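PDB 4GNX: putative uncharacterized protein from Ustilago maydis, which probably serves as an OB-fold subunit of replication protein A, the complex that binds single-stranded DNA. Local coordinates for residues R15-A20 with G95-F100; Y57-G62 with G109-V114. All coordinates share one frame; numbering follows the deposited sequence.

Interaction 1 of 2, residues R15-A20 with G95-F100. With nucleotides of chain G.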
loop_
_atom_site.group_PDB
_atom_site.type_symbol
_atom_site.label_atom_id
_atom_site.label_comp_id
_atom_site.label_asym_id
_atom_site.label_seq_id
_atom_site.Cartn_x
_atom_site.Cartn_y
_atom_site.Cartn_z
ATOM N N ARG B 15 16.740 -3.671 -15.670
ATOM C CA ARG B 15 18.071 -3.245 -15.222
ATOM C C ARG B 15 18.593 -4.028 -14.023
ATOM O O ARG B 15 19.783 -4.426 -13.993
ATOM C CB ARG B 15 18.082 -1.788 -14.850
ATOM C CG ARG B 15 19.478 -1.201 -14.754
ATOM C CD ARG B 15 19.833 -0.621 -16.112
ATOM N NE ARG B 15 20.814 -1.415 -16.845
ATOM C CZ ARG B 15 20.990 -1.393 -18.160
ATOM N NH1 ARG B 15 20.230 -0.637 -18.950
ATOM N NH2 ARG B 15 21.929 -2.156 -18.688
ATOM N N GLN B 16 17.714 -4.229 -13.031
ATOM C CA GLN B 16 18.057 -5.036 -11.859
ATOM C C GLN B 16 18.341 -6.459 -12.269
ATOM O O GLN B 16 19.336 -7.046 -11.823
ATOM C CB GLN B 16 16.969 -5.025 -10.811
ATOM C CG GLN B 16 16.854 -3.750 -9.988
ATOM C CD GLN B 16 15.562 -3.741 -9.184
ATOM O OE1 GLN B 16 14.451 -3.918 -9.742
ATOM N NE2 GLN B 16 15.692 -3.577 -7.871
ATOM N N ILE B 17 17.510 -7.011 -13.147
ATOM C CA ILE B 17 17.843 -8.324 -13.699
ATOM C C ILE B 17 19.270 -8.310 -14.244
ATOM O O ILE B 17 20.068 -9.159 -13.881
ATOM C CB ILE B 17 16.839 -8.793 -14.757
ATOM C CG1 ILE B 17 15.437 -8.839 -14.143
ATOM C CG2 ILE B 17 17.224 -10.160 -15.270
ATOM C CD1 ILE B 17 14.337 -9.029 -15.146
ATOM N N LEU B 18 19.603 -7.309 -15.054
ATOM C CA LEU B 18 20.936 -7.209 -15.644
ATOM C C LEU B 18 22.065 -6.954 -14.641
ATOM O O LEU B 18 23.236 -7.278 -14.913
ATOM C CB LEU B 18 20.951 -6.122 -16.728
ATOM C CG LEU B 18 20.076 -6.352 -17.972
ATOM C CD1 LEU B 18 20.006 -5.108 -18.846
ATOM C CD2 LEU B 18 20.523 -7.552 -18.793
ATOM N N ASN B 19 21.738 -6.353 -13.499
ATOM C CA ASN B 19 22.782 -6.072 -12.530
ATOM C C ASN B 19 22.894 -7.101 -11.453
ATOM O O ASN B 19 23.753 -6.981 -10.591
ATOM C CB ASN B 19 22.589 -4.708 -11.909
ATOM C CG ASN B 19 22.935 -3.605 -12.858
ATOM O OD1 ASN B 19 23.825 -3.752 -13.700
ATOM N ND2 ASN B 19 22.230 -2.497 -12.749
ATOM N N ALA B 20 22.031 -8.115 -11.493
ATOM C CA ALA B 20 22.072 -9.193 -10.512
ATOM C C ALA B 20 23.400 -9.931 -10.629
ATOM O O ALA B 20 23.936 -10.101 -11.718
ATOM C CB ALA B 20 20.904 -10.135 -10.711
ATOM N N GLY B 95 8.270 -15.172 -14.425
ATOM C CA GLY B 95 9.307 -16.094 -14.920
ATOM C C GLY B 95 10.429 -16.408 -13.959
ATOM O O GLY B 95 10.405 -15.954 -12.842
ATOM N N THR B 96 11.395 -17.208 -14.390
ATOM C CA THR B 96 12.598 -17.455 -13.602
ATOM C C THR B 96 13.800 -16.920 -14.380
ATOM O O THR B 96 13.867 -17.065 -15.610
ATOM C CB THR B 96 12.813 -18.960 -13.311
ATOM O OG1 THR B 96 11.563 -19.591 -13.035
ATOM C CG2 THR B 96 13.699 -19.157 -12.102
ATOM N N LEU B 97 14.732 -16.291 -13.664
ATOM C CA LEU B 97 15.974 -15.813 -14.265
ATOM C C LEU B 97 16.955 -16.950 -14.575
ATOM O O LEU B 97 17.252 -17.780 -13.718
ATOM C CB LEU B 97 16.642 -14.759 -13.375
ATOM C CG LEU B 97 17.960 -14.143 -13.899
ATOM C CD1 LEU B 97 17.872 -13.691 -15.355
ATOM C CD2 LEU B 97 18.446 -12.996 -13.027
ATOM N N LYS B 98 17.462 -16.987 -15.803
ATOM C CA LYS B 98 18.340 -18.083 -16.212
ATOM C C LYS B 98 19.551 -17.607 -16.991
ATOM O O LYS B 98 19.533 -16.565 -17.659
ATOM C CB LYS B 98 17.576 -19.160 -17.004
ATOM C CG LYS B 98 16.305 -19.629 -16.315
ATOM C CD LYS B 98 16.095 -21.132 -16.362
ATOM C CE LYS B 98 15.149 -21.560 -15.238
ATOM N NZ LYS B 98 14.380 -22.805 -15.552
ATOM N N SER B 99 20.612 -18.382 -16.872
ATOM C CA SER B 99 21.822 -18.120 -17.614
ATOM C C SER B 99 22.245 -19.311 -18.462
ATOM O O SER B 99 22.224 -20.466 -18.030
ATOM C CB SER B 99 22.963 -17.706 -16.694
ATOM O OG SER B 99 24.064 -17.271 -17.467
ATOM N N PHE B 100 22.606 -18.986 -19.692
ATOM C CA PHE B 100 23.181 -19.919 -20.631
ATOM C C PHE B 100 24.331 -19.150 -21.231
ATOM O O PHE B 100 24.158 -18.005 -21.665
ATOM C CB PHE B 100 22.168 -20.347 -21.715
ATOM C CG PHE B 100 21.582 -19.198 -22.538
ATOM C CD1 PHE B 100 21.967 -19.002 -23.875
ATOM C CD2 PHE B 100 20.621 -18.324 -21.996
ATOM C CE1 PHE B 100 21.424 -17.961 -24.636
ATOM C CE2 PHE B 100 20.084 -17.284 -22.757
ATOM C CZ PHE B 100 20.480 -17.107 -24.079
ATOM P P DT G 25 17.674 -24.532 -29.914
ATOM O OP1 DT G 25 16.218 -24.815 -29.838
ATOM O OP2 DT G 25 18.389 -24.710 -31.205
ATOM O "O5'" DT G 25 17.864 -23.018 -29.449
ATOM C "C5'" DT G 25 19.006 -22.232 -29.842
ATOM C "C4'" DT G 25 19.188 -21.106 -28.853
ATOM O "O4'" DT G 25 19.000 -21.626 -27.522
ATOM C "C3'" DT G 25 20.573 -20.462 -28.838
ATOM O "O3'" DT G 25 20.600 -19.300 -29.676
ATOM C "C2'" DT G 25 20.774 -20.069 -27.380
ATOM C "C1'" DT G 25 19.635 -20.750 -26.612
ATOM N N1 DT G 25 20.040 -21.535 -25.420
ATOM C C2 DT G 25 19.182 -21.564 -24.341
ATOM O O2 DT G 25 18.105 -20.988 -24.327
ATOM N N3 DT G 25 19.636 -22.297 -23.269
ATOM C C4 DT G 25 20.832 -22.985 -23.172
ATOM O O4 DT G 25 21.106 -23.595 -22.142
ATOM C C5 DT G 25 21.683 -22.908 -24.337
ATOM C C7 DT G 25 22.995 -23.625 -24.323
ATOM C C6 DT G 25 21.249 -22.198 -25.389
ATOM P P DT G 21 3.794 -23.397 -15.194
ATOM O OP1 DT G 21 2.469 -22.751 -15.388
ATOM O OP2 DT G 21 3.894 -24.880 -15.199
ATOM O "O5'" DT G 21 4.756 -22.835 -16.334
ATOM C "C5'" DT G 21 4.822 -23.461 -17.632
ATOM C "C4'" DT G 21 6.254 -23.778 -17.998
ATOM O "O4'" DT G 21 7.114 -22.660 -17.670
ATOM C "C3'" DT G 21 6.846 -25.012 -17.310
ATOM O "O3'" DT G 21 7.377 -25.944 -18.272
ATOM C "C2'" DT G 21 7.858 -24.447 -16.321
ATOM C "C1'" DT G 21 8.204 -23.062 -16.857
ATOM N N1 DT G 21 8.405 -22.014 -15.825
ATOM C C2 DT G 21 9.689 -21.608 -15.527
ATOM O O2 DT G 21 10.680 -22.083 -16.060
ATOM N N3 DT G 21 9.771 -20.626 -14.570
ATOM C C4 DT G 21 8.722 -20.019 -13.901
ATOM O O4 DT G 21 8.951 -19.150 -13.064
ATOM C C5 DT G 21 7.404 -20.487 -14.269
ATOM C C7 DT G 21 6.207 -19.889 -13.599
ATOM C C6 DT G 21 7.315 -21.445 -15.201
#
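Leu-97 meets Ile-17 on one side of a strand whose neighbouring side chains reach bound DNA. Here the short helix 14-19 packs on strand 90-100 of the OB-fold barrel, Leu-97 facing the core and Thr-96 the DNA. Both Leu-97 methyls approach Ile-17 CG2, CD1 at 3.6 Å and CD2 at 3.8 Å, and the two side chains run alongside each other with opposite headings. Leu-97 CG stands anti to the backbone N (chi1 -179°), which carries the isobutyl end out to the helix. Ala-20 CB, where the chain leaves the helix, lies 4.4 Å from Leu-97 CD2. No hydrogen bond crosses between the segments; Ile-106 and Leu-39 each touch both Ile-17 and Leu-97.

Thr-96 binds the base of DT21 of chain G: its OG1 accepts a hydrogen bond from DT21 N3 at 2.6 Å (N-H...O angle 141°). Lys-98 NZ comes only as near as 3.8 Å to DT21 O2. Farther along, DT25 of chain G lies over one face of the poorly ordered Phe-100 ring, displaced from its centre. Helix and strand are thus joined by apolar packing at Leu-97, while the preceding Thr-96 takes up the thymine N3-H.

Interaction 2 of 2, residues Y57-G62 with G109-V114. With nucleotides of chain G.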
loop_
_atom_site.group_PDB
_atom_site.type_symbol
_atom_site.label_atom_id
_atom_site.label_comp_id
_atom_site.label_asym_id
_atom_site.label_seq_id
_atom_site.Cartn_x
_atom_site.Cartn_y
_atom_site.Cartn_z
ATOM N N TYR B 57 10.533 -13.777 -27.162
ATOM C CA TYR B 57 10.149 -12.364 -27.251
ATOM C C TYR B 57 11.335 -11.514 -26.877
ATOM O O TYR B 57 12.063 -11.839 -25.930
ATOM C CB TYR B 57 9.024 -12.030 -26.276
ATOM C CG TYR B 57 7.815 -12.898 -26.443
ATOM C CD1 TYR B 57 7.672 -14.065 -25.689
ATOM C CD2 TYR B 57 6.813 -12.572 -27.365
ATOM C CE1 TYR B 57 6.564 -14.889 -25.838
ATOM C CE2 TYR B 57 5.690 -13.384 -27.527
ATOM C CZ TYR B 57 5.565 -14.545 -26.759
ATOM O OH TYR B 57 4.469 -15.376 -26.879
ATOM N N SER B 58 11.539 -10.425 -27.612
ATOM C CA SER B 58 12.514 -9.441 -27.197
ATOM C C SER B 58 11.728 -8.407 -26.468
ATOM O O SER B 58 10.710 -7.931 -26.942
ATOM C CB SER B 58 13.221 -8.806 -28.367
ATOM O OG SER B 58 14.067 -7.786 -27.883
ATOM N N VAL B 59 12.188 -8.058 -25.294
ATOM C CA VAL B 59 11.359 -7.310 -24.401
ATOM C C VAL B 59 12.160 -6.185 -23.739
ATOM O O VAL B 59 13.338 -6.334 -23.386
ATOM C CB VAL B 59 10.714 -8.292 -23.409
ATOM C CG1 VAL B 59 10.939 -7.894 -21.951
ATOM C CG2 VAL B 59 9.256 -8.530 -23.776
ATOM N N GLU B 60 11.492 -5.049 -23.585
ATOM C CA GLU B 60 12.149 -3.806 -23.221
ATOM C C GLU B 60 11.188 -2.910 -22.405
ATOM O O GLU B 60 10.012 -2.757 -22.785
ATOM C CB GLU B 60 12.646 -3.135 -24.517
ATOM C CG GLU B 60 13.066 -1.690 -24.376
ATOM C CD GLU B 60 11.908 -0.735 -24.595
ATOM O OE1 GLU B 60 11.199 -0.906 -25.623
ATOM O OE2 GLU B 60 11.710 0.183 -23.756
ATOM N N ASP B 61 11.686 -2.358 -21.288
ATOM C CA ASP B 61 10.910 -1.533 -20.343
ATOM C C ASP B 61 11.561 -0.176 -20.047
ATOM O O ASP B 61 11.464 0.336 -18.934
ATOM C CB ASP B 61 10.765 -2.274 -19.019
ATOM C CG ASP B 61 12.097 -2.368 -18.233
ATOM O OD1 ASP B 61 13.155 -1.936 -18.772
ATOM O OD2 ASP B 61 12.102 -2.871 -17.072
ATOM N N GLY B 62 12.274 0.390 -21.017
ATOM C CA GLY B 62 12.892 1.685 -20.835
ATOM C C GLY B 62 14.116 1.669 -19.941
ATOM O O GLY B 62 14.792 2.700 -19.792
ATOM N N GLY B 109 6.481 -18.820 -17.912
ATOM C CA GLY B 109 5.305 -19.636 -18.153
ATOM C C GLY B 109 4.155 -18.730 -18.506
ATOM O O GLY B 109 3.377 -19.007 -19.414
ATOM N N HIS B 110 4.049 -17.625 -17.788
ATOM C CA HIS B 110 2.898 -16.775 -17.964
ATOM C C HIS B 110 3.269 -15.419 -18.486
ATOM O O HIS B 110 4.263 -14.798 -18.055
ATOM C CB HIS B 110 2.118 -16.689 -16.663
ATOM C CG HIS B 110 1.936 -18.023 -15.966
ATOM N ND1 HIS B 110 0.867 -18.824 -16.191
ATOM C CD2 HIS B 110 2.731 -18.684 -15.024
ATOM C CE1 HIS B 110 0.973 -19.936 -15.429
ATOM N NE2 HIS B 110 2.113 -19.847 -14.716
ATOM N N MET B 111 2.471 -14.948 -19.436
ATOM C CA MET B 111 2.735 -13.670 -20.056
ATOM C C MET B 111 1.441 -13.088 -20.554
ATOM O O MET B 111 0.835 -13.617 -21.471
ATOM C CB MET B 111 3.698 -13.854 -21.215
ATOM C CG MET B 111 4.817 -12.838 -21.232
ATOM S SD MET B 111 5.793 -12.968 -22.741
ATOM C CE MET B 111 6.685 -11.416 -22.645
ATOM N N ARG B 112 1.014 -11.991 -19.955
ATOM C CA ARG B 112 -0.295 -11.435 -20.258
ATOM C C ARG B 112 -0.296 -9.948 -20.680
ATOM O O ARG B 112 0.395 -9.112 -20.083
ATOM C CB ARG B 112 -1.184 -11.659 -19.048
ATOM C CG ARG B 112 -2.223 -10.586 -18.831
ATOM C CD ARG B 112 -2.645 -10.551 -17.380
ATOM N NE ARG B 112 -1.779 -9.700 -16.585
ATOM C CZ ARG B 112 -2.014 -9.418 -15.315
ATOM N NH1 ARG B 112 -3.084 -9.930 -14.724
ATOM N NH2 ARG B 112 -1.198 -8.638 -14.636
ATOM N N PRO B 113 -1.057 -9.617 -21.727
ATOM C CA PRO B 113 -1.308 -8.237 -22.084
ATOM C C PRO B 113 -1.758 -7.437 -20.892
ATOM O O PRO B 113 -2.816 -7.708 -20.339
ATOM C CB PRO B 113 -2.466 -8.344 -23.055
ATOM C CG PRO B 113 -2.271 -9.656 -23.709
ATOM C CD PRO B 113 -1.438 -10.524 -22.811
ATOM N N VAL B 114 -0.952 -6.458 -20.519
ATOM C CA VAL B 114 -1.290 -5.492 -19.491
ATOM C C VAL B 114 -2.743 -4.947 -19.516
ATOM O O VAL B 114 -3.296 -4.622 -20.579
ATOM C CB VAL B 114 -0.270 -4.347 -19.498
ATOM C CG1 VAL B 114 -0.777 -3.139 -18.723
ATOM C CG2 VAL B 114 1.032 -4.841 -18.890
ATOM P P DT G 21 3.794 -23.397 -15.194
ATOM O OP1 DT G 21 2.469 -22.751 -15.388
ATOM O OP2 DT G 21 3.894 -24.880 -15.199
ATOM O "O5'" DT G 21 4.756 -22.835 -16.334
ATOM C "C5'" DT G 21 4.822 -23.461 -17.632
ATOM C "C4'" DT G 21 6.254 -23.778 -17.998
ATOM O "O4'" DT G 21 7.114 -22.660 -17.670
ATOM C "C3'" DT G 21 6.846 -25.012 -17.310
ATOM O "O3'" DT G 21 7.377 -25.944 -18.272
ATOM C "C2'" DT G 21 7.858 -24.447 -16.321
ATOM C "C1'" DT G 21 8.204 -23.062 -16.857
ATOM N N1 DT G 21 8.405 -22.014 -15.825
ATOM C C2 DT G 21 9.689 -21.608 -15.527
ATOM O O2 DT G 21 10.680 -22.083 -16.060
ATOM N N3 DT G 21 9.771 -20.626 -14.570
ATOM C C4 DT G 21 8.722 -20.019 -13.901
ATOM O O4 DT G 21 8.951 -19.150 -13.064
ATOM C C5 DT G 21 7.404 -20.487 -14.269
ATOM C C7 DT G 21 6.207 -19.889 -13.599
ATOM C C6 DT G 21 7.315 -21.445 -15.201
#
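A Met-aromatic contact inside the OB-fold barrel joins strand 54-60 to strand 110-113, which are not neighbours in the sheet. Met-111 SD sits over one face of the Tyr-57 ring, 4.0 Å from its centroid and 28° off the ring normal. The offset is toward one edge bond: SD is 3.7 Å from both Tyr-57 CD1 and Tyr-57 CE1. Met-111 CE stands anti to CB about the CG-SD bond (chi3 166°), and this places the terminal methyl past the ring, where Met-111 CE meets Val-59 CG2 at 4.0 Å. One methionine thereby covers two residues that point inward from the same strand. The CA atoms of Tyr-57 and Met-111 are 10.4 Å apart, so side chains alone span the distance, with no hydrogen bond between the segments. Val-68 of strand 65-71 touches both Val-59 and Met-111, and Val-91 and Val-93 of strand 90-100 add to the apolar surroundings of the methionine. The phenol reaches beyond this packing, its OH hydrogen-bonded to Gln-70.

Residues 109 and 110 face the DNA. His-110 NE2 lies 3.0 Å from the phosphate oxygen OP1 of DT21 of chain G, which approaches the imidazole obliquely, and the same ring stacks on His-393 of a neighbouring subunit. Gly-109 CA comes to 3.6 Å from DT21 O4', so the backbone itself lies against the sugar.

At the far end of the other segment Glu-60 is gripped through both carboxylate oxygens: OE1 by Arg-46, and OE2 by Arg-22 of a second neighbouring subunit. Within the turn, Gly-62 N also donates to Glu-60 OE2 on its anti side, at 2.8 Å and with an N-H...O angle of 135°.

Overall arrangement
The two contacts lie on opposite sides of the chain's centre, each about 7 Å from it, with their own centres about 14 Å apart. Their nearest atoms are about 5 Å apart and do not touch. Strands 90-100 and 110-113 are antiparallel neighbours in the barrel sheet, so interaction 1, which packs helix 14-19 against it, and interaction 2, which spans its interior, share one framework. The four segments alternate along the sequence. DT21 of chain G is common to both: the strand of interaction 1 meets its base, whereas residues 109-110 approach mainly its sugar and phosphate, with His-110 also near the thymine methyl. DT25 of chain G is met only by interaction 1.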